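Hydroxyethylthiazole kinase (Pyrococcus horikoshii, PDB 3HPD) probably phosphorylates the hydroxyl group of 4-methyl-5-beta-hydroxyethylthiazole, using ATP and magnesium, in the pathway to thiamine diphosphate. Local coordinates at residues I62-L67 / R104-I109; I89-V94 / D115-N120; D169-G174 / E209-T214; T177-N182 / K259-E264. One frame throughout, in Å; residues are numbered along the deposited sequence.

Following the chain from the N terminus, the first contact opens at the end of strand 59-63. Contact 1 closes a loop from there to helix 100-112. Contact 2 opens within that loop at strand 89-92 and closes beyond it at strand 116-120, so the two cross. They also touch, because strands 59-63 and 89-92 are neighbours in one sheet. Contact 3 starts later, on strand 169-172, and closes on helix 210-231. Contact 4 crosses it, running from strand 177-180 to the last strand, 260-263. Contact 1 packs helix 100-112 on the parallel part of the sheet, and contact 2 pairs the two strands that this helix connects. Contact 3 packs helix 210-231 on the antiparallel part, and contact 4 adds the C-terminal strand to it.

Contact 1: residues I62-L67 / R104-I109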
loop_
_atom_site.group_PDB
_atom_site.type_symbol
_atom_site.label_atom_id
_atom_site.label_comp_id
_atom_site.label_asym_id
_atom_site.label_seq_id
_atom_site.Cartn_x
_atom_site.Cartn_y
_atom_site.Cartn_z
ATOM N N ILE A 62 -17.130 2.820 -2.637
ATOM C CA ILE A 62 -17.084 1.669 -1.742
ATOM C C ILE A 62 -16.477 0.485 -2.492
ATOM O O ILE A 62 -16.930 0.125 -3.576
ATOM C CB ILE A 62 -18.500 1.289 -1.244
ATOM C CG1 ILE A 62 -19.083 2.441 -0.420
ATOM C CG2 ILE A 62 -18.432 0.015 -0.398
ATOM C CD1 ILE A 62 -20.541 2.257 -0.036
ATOM N N ASN A 63 -15.445 -0.108 -1.905
ATOM C CA ASN A 63 -14.739 -1.235 -2.507
ATOM C C ASN A 63 -14.601 -2.319 -1.435
ATOM O O ASN A 63 -13.928 -2.114 -0.427
ATOM C CB ASN A 63 -13.359 -0.756 -2.977
ATOM C CG ASN A 63 -12.582 -1.829 -3.700
ATOM O OD1 ASN A 63 -12.483 -2.959 -3.230
ATOM N ND2 ASN A 63 -12.012 -1.475 -4.848
ATOM N N ILE A 64 -15.227 -3.471 -1.660
ATOM C CA ILE A 64 -15.215 -4.569 -0.686
ATOM C C ILE A 64 -14.079 -5.584 -0.818
ATOM O O ILE A 64 -14.155 -6.669 -0.242
ATOM C CB ILE A 64 -16.544 -5.355 -0.745
ATOM C CG1 ILE A 64 -16.667 -6.070 -2.096
ATOM C CG2 ILE A 64 -17.717 -4.406 -0.551
ATOM C CD1 ILE A 64 -17.912 -6.945 -2.223
ATOM N N GLY A 65 -13.031 -5.225 -1.555
ATOM C CA GLY A 65 -11.906 -6.127 -1.775
ATOM C C GLY A 65 -11.318 -6.881 -0.590
ATOM O O GLY A 65 -10.920 -8.041 -0.723
ATOM N N THR A 66 -11.237 -6.228 0.565
ATOM C CA THR A 66 -10.684 -6.866 1.758
ATOM C C THR A 66 -11.584 -6.602 2.957
ATOM O O THR A 66 -11.110 -6.270 4.039
ATOM C CB THR A 66 -9.270 -6.329 2.089
ATOM O OG1 THR A 66 -9.328 -4.907 2.263
ATOM C CG2 THR A 66 -8.287 -6.666 0.968
ATOM N N LEU A 67 -12.886 -6.765 2.767
ATOM C CA LEU A 67 -13.836 -6.507 3.841
ATOM C C LEU A 67 -13.846 -7.507 4.990
ATOM O O LEU A 67 -13.290 -8.600 4.896
ATOM C CB LEU A 67 -15.260 -6.414 3.277
ATOM C CG LEU A 67 -15.841 -7.527 2.387
ATOM C CD1 LEU A 67 -15.098 -8.843 2.558
ATOM C CD2 LEU A 67 -17.321 -7.691 2.717
ATOM N N ARG A 104 -23.336 -11.246 -0.609
ATOM C CA ARG A 104 -24.327 -10.770 0.351
ATOM C C ARG A 104 -24.173 -9.284 0.665
ATOM O O ARG A 104 -25.146 -8.528 0.611
ATOM C CB ARG A 104 -24.242 -11.588 1.647
ATOM C CG ARG A 104 -25.111 -11.045 2.772
ATOM C CD ARG A 104 -25.235 -12.012 3.954
ATOM N NE ARG A 104 -23.965 -12.292 4.624
ATOM C CZ ARG A 104 -23.263 -13.412 4.464
ATOM N NH1 ARG A 104 -23.704 -14.362 3.650
ATOM N NH2 ARG A 104 -22.129 -13.591 5.128
ATOM N N VAL A 105 -22.956 -8.867 0.996
ATOM C CA VAL A 105 -22.707 -7.466 1.319
ATOM C C VAL A 105 -22.961 -6.562 0.114
ATOM O O VAL A 105 -23.497 -5.461 0.258
ATOM C CB VAL A 105 -21.262 -7.259 1.826
ATOM C CG1 VAL A 105 -20.997 -5.781 2.065
ATOM C CG2 VAL A 105 -21.052 -8.054 3.115
ATOM N N SER A 106 -22.585 -7.021 -1.074
ATOM C CA SER A 106 -22.803 -6.230 -2.280
ATOM C C SER A 106 -24.300 -5.995 -2.496
ATOM O O SER A 106 -24.725 -4.875 -2.777
ATOM C CB SER A 106 -22.215 -6.940 -3.503
ATOM O OG SER A 106 -20.807 -7.048 -3.400
ATOM N N LEU A 107 -25.094 -7.051 -2.361
ATOM C CA LEU A 107 -26.538 -6.936 -2.551
ATOM C C LEU A 107 -27.179 -6.059 -1.481
ATOM O O LEU A 107 -28.156 -5.357 -1.745
ATOM C CB LEU A 107 -27.186 -8.325 -2.552
ATOM C CG LEU A 107 -26.794 -9.214 -3.738
ATOM C CD1 LEU A 107 -27.452 -10.584 -3.611
ATOM C CD2 LEU A 107 -27.207 -8.534 -5.037
ATOM N N GLU A 108 -26.617 -6.096 -0.277
ATOM C CA GLU A 108 -27.116 -5.305 0.840
ATOM C C GLU A 108 -26.952 -3.816 0.527
ATOM O O GLU A 108 -27.847 -3.006 0.778
ATOM C CB GLU A 108 -26.337 -5.668 2.104
ATOM C CG GLU A 108 -26.910 -5.118 3.389
ATOM C CD GLU A 108 -26.134 -5.588 4.606
ATOM O OE1 GLU A 108 -25.367 -6.569 4.479
ATOM O OE2 GLU A 108 -26.298 -4.985 5.689
ATOM N N ILE A 109 -25.798 -3.464 -0.027
ATOM C CA ILE A 109 -25.510 -2.083 -0.390
ATOM C C ILE A 109 -26.371 -1.676 -1.588
ATOM O O ILE A 109 -26.925 -0.574 -1.628
ATOM C CB ILE A 109 -24.009 -1.924 -0.726
ATOM C CG1 ILE A 109 -23.184 -2.111 0.552
ATOM C CG2 ILE A 109 -23.741 -0.562 -1.369
ATOM C CD1 ILE A 109 -21.690 -2.171 0.324
#
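Val-105 meets Leu-67 tip to tip. Its CG2 lies 3.8 Å from Leu-67 CD2, while CG1 on the other branch faces Ile-64 CG2 at 4.4 Å. Next comes Ser-106, whose OG sits only 3.1 Å from Ile-64 CD1. This is a tight meeting of a hydroxyl with a methyl. Ile-64 sets it up with chi1 at 66°, which places CG1 between the backbone N and the carbonyl carbon, and an extended chi2 then carries CD1 to the helix. The hydroxyl has its polar partner elsewhere, in a hydrogen bond with Arg-102 O one helical turn back. One turn on from Val-105, Ile-109 ends the contact. Its CD1 reaches Ile-62 CG2 at 4.0 Å, with the two side chains crossing obliquely. The meeting is thus apolar apart from Ser-106. Between Ile-62 and Leu-67 the chain leaves the strand through an Asx turn, in which Asn-63 OD1 accepts from Gly-65 N at 2.9 Å. The contact packs helix 100-112 against the end of strand 59-63 and the loop that follows it. Helix 69-85 adds Thr-79 beside Ile-62 and Ile-109, strand 89-92 adds Leu-91 to the same pair, and helix 121-131 brings Leu-127 against Ser-106.

Contact 2: residues I89-V94 / D115-N120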
loop_
_atom_site.group_PDB
_atom_site.type_symbol
_atom_site.label_atom_id
_atom_site.label_comp_id
_atom_site.label_asym_id
_atom_site.label_seq_id
_atom_site.Cartn_x
_atom_site.Cartn_y
_atom_site.Cartn_z
ATOM N N ILE A 89 -22.832 7.486 -5.036
ATOM C CA ILE A 89 -22.096 6.325 -4.549
ATOM C C ILE A 89 -21.663 5.394 -5.678
ATOM O O ILE A 89 -22.459 5.062 -6.556
ATOM C CB ILE A 89 -22.962 5.497 -3.576
ATOM C CG1 ILE A 89 -23.414 6.373 -2.407
ATOM C CG2 ILE A 89 -22.177 4.286 -3.072
ATOM C CD1 ILE A 89 -24.520 5.761 -1.590
ATOM N N VAL A 90 -20.398 4.982 -5.645
ATOM C CA VAL A 90 -19.854 4.048 -6.628
ATOM C C VAL A 90 -19.490 2.776 -5.868
ATOM O O VAL A 90 -18.758 2.830 -4.877
ATOM C CB VAL A 90 -18.565 4.581 -7.297
ATOM C CG1 VAL A 90 -18.029 3.540 -8.277
ATOM C CG2 VAL A 90 -18.845 5.895 -8.015
ATOM N N LEU A 91 -20.005 1.638 -6.317
ATOM C CA LEU A 91 -19.703 0.372 -5.661
ATOM C C LEU A 91 -18.920 -0.566 -6.567
ATOM O O LEU A 91 -19.315 -0.813 -7.699
ATOM C CB LEU A 91 -20.995 -0.338 -5.232
ATOM C CG LEU A 91 -20.816 -1.784 -4.750
ATOM C CD1 LEU A 91 -20.026 -1.802 -3.437
ATOM C CD2 LEU A 91 -22.180 -2.438 -4.559
ATOM N N ASP A 92 -17.800 -1.074 -6.063
ATOM C CA ASP A 92 -16.999 -2.032 -6.812
ATOM C C ASP A 92 -17.085 -3.302 -5.971
ATOM O O ASP A 92 -16.410 -3.422 -4.945
ATOM C CB ASP A 92 -15.543 -1.583 -6.922
ATOM C CG ASP A 92 -14.761 -2.423 -7.910
ATOM O OD1 ASP A 92 -15.059 -3.634 -8.015
ATOM O OD2 ASP A 92 -13.849 -1.883 -8.571
ATOM N N PRO A 93 -17.923 -4.263 -6.396
ATOM C CA PRO A 93 -18.158 -5.546 -5.723
ATOM C C PRO A 93 -17.042 -6.561 -5.918
ATOM O O PRO A 93 -17.293 -7.688 -6.352
ATOM C CB PRO A 93 -19.463 -6.010 -6.356
ATOM C CG PRO A 93 -19.249 -5.617 -7.792
ATOM C CD PRO A 93 -18.653 -4.210 -7.677
ATOM N N VAL A 94 -15.817 -6.166 -5.586
ATOM C CA VAL A 94 -14.663 -7.041 -5.749
ATOM C C VAL A 94 -14.860 -8.427 -5.144
ATOM O O VAL A 94 -15.044 -8.573 -3.937
ATOM C CB VAL A 94 -13.394 -6.416 -5.127
ATOM C CG1 VAL A 94 -12.193 -7.326 -5.359
ATOM C CG2 VAL A 94 -13.142 -5.040 -5.735
ATOM N N ASP A 115 -25.246 4.719 -7.151
ATOM C CA ASP A 115 -25.383 5.451 -8.401
ATOM C C ASP A 115 -24.644 4.788 -9.549
ATOM O O ASP A 115 -25.004 4.963 -10.710
ATOM C CB ASP A 115 -24.903 6.883 -8.195
ATOM C CG ASP A 115 -25.774 7.633 -7.211
ATOM O OD1 ASP A 115 -26.856 8.102 -7.624
ATOM O OD2 ASP A 115 -25.396 7.728 -6.022
ATOM N N VAL A 116 -23.610 4.024 -9.215
ATOM C CA VAL A 116 -22.826 3.300 -10.207
ATOM C C VAL A 116 -22.365 1.976 -9.615
ATOM O O VAL A 116 -21.870 1.934 -8.488
ATOM C CB VAL A 116 -21.561 4.085 -10.652
ATOM C CG1 VAL A 116 -20.698 3.214 -11.570
ATOM C CG2 VAL A 116 -21.958 5.357 -11.383
ATOM N N LEU A 117 -22.560 0.898 -10.368
ATOM C CA LEU A 117 -22.116 -0.440 -9.962
ATOM C C LEU A 117 -21.127 -0.808 -11.059
ATOM O O LEU A 117 -21.463 -0.823 -12.234
ATOM C CB LEU A 117 -23.282 -1.438 -9.948
ATOM C CG LEU A 117 -22.889 -2.909 -9.726
ATOM C CD1 LEU A 117 -22.245 -3.084 -8.361
ATOM C CD2 LEU A 117 -24.123 -3.795 -9.834
ATOM N N LYS A 118 -19.896 -1.101 -10.661
ATOM C CA LYS A 118 -18.857 -1.443 -11.620
ATOM C C LYS A 118 -18.087 -2.709 -11.299
ATOM O O LYS A 118 -17.441 -2.788 -10.284
ATOM C CB LYS A 118 -17.807 -0.348 -11.720
ATOM C CG LYS A 118 -16.814 -0.738 -12.790
ATOM C CD LYS A 118 -15.341 -0.325 -12.589
ATOM C CE LYS A 118 -14.632 -0.985 -11.343
ATOM N NZ LYS A 118 -14.693 -2.501 -11.200
ATOM N N GLY A 119 -18.116 -3.691 -12.183
ATOM C CA GLY A 119 -17.392 -4.920 -11.943
ATOM C C GLY A 119 -17.161 -5.716 -13.200
ATOM O O GLY A 119 -17.592 -5.293 -14.272
ATOM N N ASN A 120 -16.485 -6.859 -13.093
ATOM C CA ASN A 120 -16.260 -7.677 -14.280
ATOM C C ASN A 120 -17.467 -8.575 -14.531
ATOM O O ASN A 120 -18.426 -8.573 -13.758
ATOM C CB ASN A 120 -14.981 -8.519 -14.151
ATOM C CG ASN A 120 -15.024 -9.486 -12.988
ATOM O OD1 ASN A 120 -16.055 -10.090 -12.698
ATOM N ND2 ASN A 120 -13.886 -9.651 -12.321
#
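Asp-92 OD2 and Lys-118 NZ form a salt bridge at 2.8 Å, and the hydrogen bond within it is weak. The two side chains lie side by side and point the same way. Lys-118 starts out extended, then bends at chi2, chi3 and chi4 (-146°, 64° and 52°), which curls the ammonium back to the carboxylate. Two leucines pair on the other face of the sheet, with Leu-91 CD2 at 3.9 Å from Leu-117 CD1. Pro-93 crosses Leu-117 at about a right angle, and its CD also packs 3.2 Å from Lys-118 O. Val-90 and Val-116 lie alongside each other on the face of the salt bridge.

Backbone bonds set this register. Leu-91 N gives to Val-116 O at 2.9 Å, and Lys-118 N gives to Leu-91 O at 3.0 Å. The strands are parallel neighbours, joined through helix 100-112 in a beta-alpha-beta crossover of the ribokinase-like core. At their start, Ile-89 O takes two donors, Asp-115 N and Val-116 N. Asp-115 OD2 in turn accepts from Ile-89 N at 2.8 Å on its anti side, so the loop before strand 116-120 is gripped both ways.

Farther out, Leu-110 of helix 100-112 covers both leucines. Ala-198 of helix 193-205 packs on Asp-92 and Lys-118. Lys-118 is predicted to bind ATP. Its side chain comes within about 5 Å of a bound phosphate ion, probably from the crystallisation liquor, and within about 4 Å of the side chain of Thr-165, another predicted ATP-binding residue.

Contact 3: residues D169-G174 / E209-T214; sequences DYVSDG and EPLKAT
Leu-211 overlaps Val-171 with one methyl and Asp-173 with the other. CD1 lies 3.6 Å from Val-171 CG1, where the two side chains cross at a slant. The same methyl comes within 3.9 Å of Ser-172 CA, so it also rests on the strand backbone. CD2 approaches Asp-173 OD2 at 3.8 Å, with the side chains at about a right angle. With CG anti to the backbone N (chi1 -179°) the side chain reaches the other segment, and its two methyls part there, one to the strand end and one to the turn after it.

Val-171 CG1 is shared. Besides the leucine it touches Thr-214 CB at 3.8 Å, one helical turn further on. Thr-214 offers this carbon side to the strand, while its hydroxyl is held within the helix. OG1 donates to Pro-210 O at 2.8 Å. The backbone N of Thr-214 bonds to the same oxygen at 3.0 Å, from the opposite face of the carbonyl plane. Two bonds therefore grip that oxygen in the first turn of the helix.

The carboxylate of Asp-173 only packs on the leucine. Its polar partners lie outside, in a salt bridge to Arg-175 and a hydrogen bond from Arg-176 N. Ser-172 points away from the helix. Its OG takes Gly-174 N at 3.0 Å in an ST turn and also bonds with Thr-177 OG1.

The start of helix 210-231 thus lies over the end of strand 169-172, on one face of the sheet. Their short segments run nearly antiparallel, at 161°. Strand 161-165 adjoins the contact through Thr-161 and Ala-163. Helix 193-205 packs on Thr-214 through Thr-201, and helix 144-157 lies against Tyr-170 and Ser-172.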
loop_
_atom_site.group_PDB
_atom_site.type_symbol
_atom_site.label_atom_id
_atom_site.label_comp_id
_atom_site.label_asym_id
_atom_site.label_seq_id
_atom_site.Cartn_x
_atom_site.Cartn_y
_atom_site.Cartn_z
ATOM N N ASP A 169 -15.641 -2.780 -22.712
ATOM C CA ASP A 169 -16.469 -2.464 -21.550
ATOM C C ASP A 169 -17.843 -2.019 -22.016
ATOM O O ASP A 169 -17.975 -1.400 -23.070
ATOM C CB ASP A 169 -15.864 -1.321 -20.727
ATOM C CG ASP A 169 -14.425 -1.565 -20.347
ATOM O OD1 ASP A 169 -14.154 -2.512 -19.576
ATOM O OD2 ASP A 169 -13.565 -0.799 -20.823
ATOM N N TYR A 170 -18.862 -2.339 -21.226
ATOM C CA TYR A 170 -20.224 -1.919 -21.529
ATOM C C TYR A 170 -20.757 -1.164 -20.322
ATOM O O TYR A 170 -20.572 -1.588 -19.179
ATOM C CB TYR A 170 -21.114 -3.125 -21.841
ATOM C CG TYR A 170 -20.849 -3.679 -23.216
ATOM C CD1 TYR A 170 -21.318 -3.021 -24.352
ATOM C CD2 TYR A 170 -20.061 -4.813 -23.389
ATOM C CE1 TYR A 170 -21.003 -3.479 -25.627
ATOM C CE2 TYR A 170 -19.737 -5.275 -24.653
ATOM C CZ TYR A 170 -20.209 -4.603 -25.768
ATOM O OH TYR A 170 -19.871 -5.045 -27.024
ATOM N N VAL A 171 -21.403 -0.036 -20.586
ATOM C CA VAL A 171 -21.968 0.800 -19.534
ATOM C C VAL A 171 -23.401 1.103 -19.928
ATOM O O VAL A 171 -23.658 1.493 -21.067
ATOM C CB VAL A 171 -21.204 2.134 -19.414
ATOM C CG1 VAL A 171 -21.588 2.847 -18.124
ATOM C CG2 VAL A 171 -19.709 1.882 -19.471
ATOM N N SER A 172 -24.331 0.926 -18.996
ATOM C CA SER A 172 -25.734 1.188 -19.285
ATOM C C SER A 172 -26.500 1.668 -18.063
ATOM O O SER A 172 -26.190 1.287 -16.933
ATOM C CB SER A 172 -26.407 -0.076 -19.823
ATOM O OG SER A 172 -27.770 0.168 -20.143
ATOM N N ASP A 173 -27.498 2.513 -18.299
ATOM C CA ASP A 173 -28.336 3.018 -17.222
ATOM C C ASP A 173 -29.712 2.386 -17.389
ATOM O O ASP A 173 -30.675 2.777 -16.733
ATOM C CB ASP A 173 -28.437 4.547 -17.275
ATOM C CG ASP A 173 -29.126 5.054 -18.533
ATOM O OD1 ASP A 173 -29.469 4.237 -19.413
ATOM O OD2 ASP A 173 -29.321 6.284 -18.638
ATOM N N GLY A 174 -29.786 1.399 -18.278
ATOM C CA GLY A 174 -31.038 0.710 -18.528
ATOM C C GLY A 174 -31.739 1.172 -19.791
ATOM O O GLY A 174 -32.519 0.425 -20.384
ATOM N N GLU A 209 -23.575 13.232 -14.771
ATOM C CA GLU A 209 -24.461 12.098 -14.520
ATOM C C GLU A 209 -23.757 10.750 -14.675
ATOM O O GLU A 209 -22.832 10.612 -15.473
ATOM C CB GLU A 209 -25.696 12.185 -15.418
ATOM C CG GLU A 209 -26.658 13.290 -14.983
ATOM C CD GLU A 209 -27.139 13.112 -13.547
ATOM O OE1 GLU A 209 -27.919 12.169 -13.287
ATOM O OE2 GLU A 209 -26.731 13.910 -12.675
ATOM N N PRO A 210 -24.190 9.742 -13.896
ATOM C CA PRO A 210 -23.676 8.367 -13.848
ATOM C C PRO A 210 -23.277 7.666 -15.147
ATOM O O PRO A 210 -22.181 7.112 -15.235
ATOM C CB PRO A 210 -24.776 7.618 -13.106
ATOM C CG PRO A 210 -25.249 8.636 -12.134
ATOM C CD PRO A 210 -25.352 9.881 -12.996
ATOM N N LEU A 211 -24.153 7.662 -16.147
ATOM C CA LEU A 211 -23.818 6.987 -17.398
ATOM C C LEU A 211 -22.614 7.625 -18.083
ATOM O O LEU A 211 -21.681 6.932 -18.483
ATOM C CB LEU A 211 -25.015 6.984 -18.354
ATOM C CG LEU A 211 -24.753 6.281 -19.691
ATOM C CD1 LEU A 211 -24.288 4.850 -19.441
ATOM C CD2 LEU A 211 -26.021 6.298 -20.537
ATOM N N LYS A 212 -22.636 8.946 -18.216
ATOM C CA LYS A 212 -21.536 9.662 -18.855
ATOM C C LYS A 212 -20.282 9.659 -17.985
ATOM O O LYS A 212 -19.167 9.618 -18.497
ATOM C CB LYS A 212 -21.946 11.106 -19.157
ATOM C CG LYS A 212 -22.996 11.236 -20.247
ATOM C CD LYS A 212 -23.440 12.680 -20.403
ATOM C CE LYS A 212 -24.413 12.843 -21.559
ATOM N NZ LYS A 212 -24.846 14.262 -21.706
ATOM N N ALA A 213 -20.469 9.700 -16.671
ATOM C CA ALA A 213 -19.341 9.706 -15.741
ATOM C C ALA A 213 -18.555 8.399 -15.820
ATOM O O ALA A 213 -17.328 8.403 -15.942
ATOM C CB ALA A 213 -19.841 9.929 -14.316
ATOM N N THR A 214 -19.270 7.281 -15.750
ATOM C CA THR A 214 -18.637 5.971 -15.800
ATOM C C THR A 214 -17.990 5.724 -17.163
ATOM O O THR A 214 -16.874 5.208 -17.243
ATOM C CB THR A 214 -19.659 4.856 -15.499
ATOM O OG1 THR A 214 -20.355 5.168 -14.284
ATOM C CG2 THR A 214 -18.953 3.516 -15.327
#

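Contact 4: residues T177-N182 / K259-E264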
loop_
_atom_site.group_PDB
_atom_site.type_symbol
_atom_site.label_atom_id
_atom_site.label_comp_id
_atom_site.label_asym_id
_atom_site.label_seq_id
_atom_site.Cartn_x
_atom_site.Cartn_y
_atom_site.Cartn_z
ATOM N N THR A 177 -26.826 2.718 -23.745
ATOM C CA THR A 177 -25.664 1.873 -23.510
ATOM C C THR A 177 -24.480 2.323 -24.352
ATOM O O THR A 177 -24.640 2.726 -25.507
ATOM C CB THR A 177 -25.989 0.396 -23.838
ATOM O OG1 THR A 177 -27.054 -0.056 -22.993
ATOM C CG2 THR A 177 -24.769 -0.491 -23.614
ATOM N N PHE A 178 -23.291 2.256 -23.758
ATOM C CA PHE A 178 -22.059 2.635 -24.435
ATOM C C PHE A 178 -21.068 1.482 -24.387
ATOM O O PHE A 178 -21.038 0.716 -23.422
ATOM C CB PHE A 178 -21.424 3.853 -23.761
ATOM C CG PHE A 178 -22.108 5.149 -24.074
ATOM C CD1 PHE A 178 -21.764 5.875 -25.211
ATOM C CD2 PHE A 178 -23.097 5.647 -23.233
ATOM C CE1 PHE A 178 -22.397 7.080 -25.506
ATOM C CE2 PHE A 178 -23.738 6.851 -23.519
ATOM C CZ PHE A 178 -23.385 7.569 -24.657
ATOM N N ALA A 179 -20.263 1.365 -25.436
ATOM C CA ALA A 179 -19.238 0.336 -25.515
ATOM C C ALA A 179 -17.897 1.057 -25.546
ATOM O O ALA A 179 -17.714 2.002 -26.312
ATOM C CB ALA A 179 -19.416 -0.495 -26.776
ATOM N N VAL A 180 -16.969 0.620 -24.700
ATOM C CA VAL A 180 -15.643 1.226 -24.636
ATOM C C VAL A 180 -14.610 0.209 -25.099
ATOM O O VAL A 180 -14.512 -0.878 -24.531
ATOM C CB VAL A 180 -15.302 1.670 -23.199
ATOM C CG1 VAL A 180 -13.871 2.201 -23.141
ATOM C CG2 VAL A 180 -16.286 2.737 -22.744
ATOM N N TYR A 181 -13.842 0.567 -26.124
ATOM C CA TYR A 181 -12.836 -0.336 -26.680
ATOM C C TYR A 181 -11.405 -0.043 -26.233
ATOM O O TYR A 181 -10.491 -0.807 -26.555
ATOM C CB TYR A 181 -12.901 -0.300 -28.211
ATOM C CG TYR A 181 -14.265 -0.632 -28.766
ATOM C CD1 TYR A 181 -14.722 -1.949 -28.805
ATOM C CD2 TYR A 181 -15.117 0.375 -29.213
ATOM C CE1 TYR A 181 -16.001 -2.254 -29.273
ATOM C CE2 TYR A 181 -16.396 0.082 -29.681
ATOM C CZ TYR A 181 -16.830 -1.234 -29.707
ATOM O OH TYR A 181 -18.095 -1.523 -30.158
ATOM N N ASN A 182 -11.210 1.053 -25.504
ATOM C CA ASN A 182 -9.879 1.427 -25.032
ATOM C C ASN A 182 -9.371 0.510 -23.925
ATOM O O ASN A 182 -10.159 -0.126 -23.220
ATOM C CB ASN A 182 -9.871 2.870 -24.520
ATOM C CG ASN A 182 -10.126 3.880 -25.620
ATOM O OD1 ASN A 182 -11.172 4.531 -25.653
ATOM N ND2 ASN A 182 -9.168 4.010 -26.536
ATOM N N LYS A 259 -11.876 5.372 -28.214
ATOM C CA LYS A 259 -12.568 4.343 -28.984
ATOM C C LYS A 259 -13.821 4.023 -28.175
ATOM O O LYS A 259 -13.799 3.166 -27.292
ATOM C CB LYS A 259 -11.709 3.083 -29.120
ATOM C CG LYS A 259 -10.370 3.295 -29.803
ATOM C CD LYS A 259 -9.674 1.961 -30.042
ATOM C CE LYS A 259 -8.295 2.145 -30.655
ATOM N NZ LYS A 259 -8.341 2.982 -31.884
ATOM N N VAL A 260 -14.907 4.727 -28.474
ATOM C CA VAL A 260 -16.159 4.543 -27.753
ATOM C C VAL A 260 -17.347 4.832 -28.664
ATOM O O VAL A 260 -17.274 5.699 -29.529
ATOM C CB VAL A 260 -16.219 5.486 -26.522
ATOM C CG1 VAL A 260 -15.953 6.921 -26.954
ATOM C CG2 VAL A 260 -17.577 5.386 -25.840
ATOM N N ARG A 261 -18.441 4.106 -28.466
ATOM C CA ARG A 261 -19.628 4.309 -29.283
ATOM C C ARG A 261 -20.896 3.989 -28.509
ATOM O O ARG A 261 -20.879 3.179 -27.581
ATOM C CB ARG A 261 -19.565 3.427 -30.534
ATOM C CG ARG A 261 -19.415 1.937 -30.243
ATOM C CD ARG A 261 -19.338 1.122 -31.534
ATOM N NE ARG A 261 -20.633 0.994 -32.198
ATOM C CZ ARG A 261 -21.517 0.034 -31.938
ATOM N NH1 ARG A 261 -21.245 -0.891 -31.027
ATOM N NH2 ARG A 261 -22.674 0.002 -32.585
ATOM N N GLU A 262 -21.994 4.637 -28.884
ATOM C CA GLU A 262 -23.265 4.371 -28.232
ATOM C C GLU A 262 -23.863 3.175 -28.955
ATOM O O GLU A 262 -23.841 3.110 -30.184
ATOM C CB GLU A 262 -24.214 5.563 -28.339
ATOM C CG GLU A 262 -25.339 5.486 -27.320
ATOM C CD GLU A 262 -26.339 6.614 -27.445
ATOM O OE1 GLU A 262 -25.939 7.730 -27.838
ATOM O OE2 GLU A 262 -27.523 6.383 -27.130
ATOM N N VAL A 263 -24.393 2.232 -28.188
ATOM C CA VAL A 263 -24.971 1.018 -28.750
ATOM C C VAL A 263 -26.487 1.072 -28.916
ATOM O O VAL A 263 -27.169 1.859 -28.260
ATOM C CB VAL A 263 -24.599 -0.202 -27.874
ATOM C CG1 VAL A 263 -25.356 -1.438 -28.330
ATOM C CG2 VAL A 263 -23.102 -0.450 -27.951
ATOM N N GLU A 264 -26.992 0.226 -29.813
ATOM C CA GLU A 264 -28.421 0.120 -30.099
ATOM C C GLU A 264 -28.958 1.350 -30.821
ATOM O O GLU A 264 -29.892 1.984 -30.286
ATOM C CB GLU A 264 -29.198 -0.100 -28.801
ATOM C CG GLU A 264 -28.758 -1.318 -28.011
ATOM C CD GLU A 264 -29.311 -1.318 -26.602
ATOM O OE1 GLU A 264 -30.550 -1.356 -26.446
ATOM O OE2 GLU A 264 -28.507 -1.275 -25.647
HETATM O O HOH W 1 -28.018 3.519 -26.261
#
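Phe-178 has Glu-262 CG over one face of its ring, a CH-pi contact 4.0 Å from the centroid. Glu-262 carries CG anti to the backbone N (chi1 -162°), and this lays its methylene part over the ring. Its carboxylate goes on to a salt bridge with Arg-176. Phe-3 meets the Phe-178 ring in an edge-to-face pair. The Tyr-181 ring is met at its edge, in plane, by Arg-261 CD, which lies 3.2 Å from Tyr-181 OH. A weak bond from Arg-261 NH1 reaches the same hydroxyl. Asn-182 uses its amide across the contact: OD1 accepts from Lys-259 N at 2.8 Å, while ND2 bonds to Glu-226 and Tyr-257 O.

Between these groups runs the backbone pairing. Ala-179 and Arg-261 form a hydrogen-bonded pair, with Ala-179 N to Arg-261 O at 2.9 Å and Arg-261 N to Ala-179 O at 3.1 Å. Tyr-181 N continues it to Lys-259 O at 2.8 Å. At the other end a water accepts from Thr-177 N at 2.9 Å and donates to Glu-262 OE2 and Val-263 O. Ala-179 CB packs on Val-263 CG2, on the face opposite Phe-178. The pairing is antiparallel, and it adds the C-terminal strand 260-263 as the outermost strand, within this chain, at this end of the mixed sheet of a ribokinase-like fold.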